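Side-chain contact in predicted protein (Acinetobacter sp. RUH2624, PDB 4MEA), which hydrolyses epoxides as a secreted Cif-type epoxide hydrolase of the alpha/beta hydrolase fold: residues K194-A197 with F203-Y206. Residues are numbered along the deposited sequence; the frame is centred on the assembly and turned at random.
Sequences KQIA and FFSY
One face of the Phe203 ring is taken by Ile196: its CD1 methyl sits over the ring centre, 3.6 Å from the centroid and 11° off the normal, a well-formed CH-pi contact. One bond back along this branch, Ile196 CG1 lies 3.7 Å from Phe203 CG, so the branch covers the ring from its attachment point to its middle. The Phe204 ring has Phe203 CD2 above one face, while the other isoleucine branch comes at it obliquely, with Ile196 CG2 3.7 Å from Phe204 CE2. The fork of Ile196 explains the division of labour: CG2, anti to the backbone N, goes to Phe204, whereas CG1 lies beside that N (chi1 -67°) and the extended chi2 of 170° then carries CD1 out over Phe203. Everything that touches here is apolar and buried. Leu236 and Phe240 of helix 233-244 also pack on Ile196, and Phe204 continues into an aromatic group with Phe67 and Tyr230. Gln195 of the second subunit touches Ile196 too, making Ile196 itself part of the subunit interface. This is hydrophobic helix-to-helix packing between consecutive short helices, 191-198 and 200-211, within the largely helical region inserted between strands 151-157 and 267-272, the position of the cap in alpha/beta hydrolase-fold epoxide hydrolases.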
loop_
_atom_site.group_PDB
_atom_site.type_symbol
_atom_site.label_atom_id
_atom_site.label_comp_id
_atom_site.label_asym_id
_atom_site.label_seq_id
_atom_site.Cartn_x
_atom_site.Cartn_y
_atom_site.Cartn_z
ATOM N N LYS A 194 5.248 10.723 7.772
ATOM C CA LYS A 194 5.567 12.036 7.212
ATOM C C LYS A 194 4.508 12.551 6.228
ATOM O O LYS A 194 4.117 13.726 6.279
ATOM C CB LYS A 194 6.950 12.012 6.550
ATOM C CG LYS A 194 8.129 12.029 7.532
ATOM C CD LYS A 194 9.441 12.091 6.761
ATOM C CE LYS A 194 10.633 12.332 7.663
ATOM N NZ LYS A 194 11.856 12.457 6.851
ATOM N N GLN A 195 4.044 11.683 5.330
ATOM C CA GLN A 195 3.069 12.114 4.331
ATOM C C GLN A 195 1.730 12.454 4.977
ATOM O O GLN A 195 1.102 13.462 4.642
ATOM C CB GLN A 195 2.878 11.050 3.254
ATOM C CG GLN A 195 4.076 10.915 2.318
ATOM C CD GLN A 195 3.794 10.003 1.150
ATOM O OE1 GLN A 195 3.141 8.975 1.294
ATOM N NE2 GLN A 195 4.275 10.383 -0.019
ATOM N N ILE A 196 1.292 11.601 5.896
ATOM C CA ILE A 196 0.002 11.798 6.546
ATOM C C ILE A 196 0.034 13.006 7.485
ATOM O O ILE A 196 -0.938 13.764 7.552
ATOM C CB ILE A 196 -0.487 10.508 7.242
ATOM C CG1 ILE A 196 -0.793 9.443 6.176
ATOM C CG2 ILE A 196 -1.737 10.789 8.065
ATOM C CD1 ILE A 196 -1.053 8.034 6.722
ATOM N N ALA A 197 1.151 13.215 8.185
ATOM C CA ALA A 197 1.261 14.383 9.063
ATOM C C ALA A 197 1.083 15.685 8.289
ATOM O O ALA A 197 0.623 16.687 8.843
ATOM C CB ALA A 197 2.609 14.393 9.827
ATOM N N PHE A 203 -5.912 12.350 4.239
ATOM C CA PHE A 203 -5.735 10.897 4.264
ATOM C C PHE A 203 -6.854 10.161 4.996
ATOM O O PHE A 203 -7.440 9.221 4.455
ATOM C CB PHE A 203 -4.386 10.468 4.867
ATOM C CG PHE A 203 -4.204 8.960 4.887
ATOM C CD1 PHE A 203 -3.723 8.297 3.768
ATOM C CD2 PHE A 203 -4.570 8.209 6.002
ATOM C CE1 PHE A 203 -3.583 6.921 3.760
ATOM C CE2 PHE A 203 -4.424 6.826 6.005
ATOM C CZ PHE A 203 -3.929 6.181 4.882
ATOM N N PHE A 204 -7.129 10.562 6.234
ATOM C CA PHE A 204 -8.121 9.857 7.043
ATOM C C PHE A 204 -9.566 10.026 6.571
ATOM O O PHE A 204 -10.365 9.090 6.681
ATOM C CB PHE A 204 -7.991 10.239 8.520
ATOM C CG PHE A 204 -6.834 9.565 9.222
ATOM C CD1 PHE A 204 -6.935 8.244 9.645
ATOM C CD2 PHE A 204 -5.656 10.251 9.459
ATOM C CE1 PHE A 204 -5.868 7.610 10.295
ATOM C CE2 PHE A 204 -4.588 9.630 10.114
ATOM C CZ PHE A 204 -4.698 8.313 10.534
ATOM N N SER A 205 -9.924 11.206 6.067
ATOM C CA SER A 205 -11.269 11.375 5.516
ATOM C C SER A 205 -11.526 10.309 4.449
ATOM O O SER A 205 -12.574 9.654 4.444
ATOM C CB SER A 205 -11.476 12.777 4.932
ATOM O OG SER A 205 -11.632 13.746 5.962
ATOM N N TYR A 206 -10.563 10.136 3.551
ATOM C CA TYR A 206 -10.704 9.158 2.475
ATOM C C TYR A 206 -10.619 7.727 3.023
ATOM O O TYR A 206 -11.468 6.882 2.731
ATOM C CB TYR A 206 -9.658 9.393 1.371
ATOM C CG TYR A 206 -9.910 8.529 0.160
ATOM C CD1 TYR A 206 -10.800 8.932 -0.828
ATOM C CD2 TYR A 206 -9.286 7.292 0.027
ATOM C CE1 TYR A 206 -11.054 8.133 -1.925
ATOM C CE2 TYR A 206 -9.530 6.488 -1.060
ATOM C CZ TYR A 206 -10.417 6.912 -2.033
ATOM O OH TYR A 206 -10.657 6.100 -3.121
#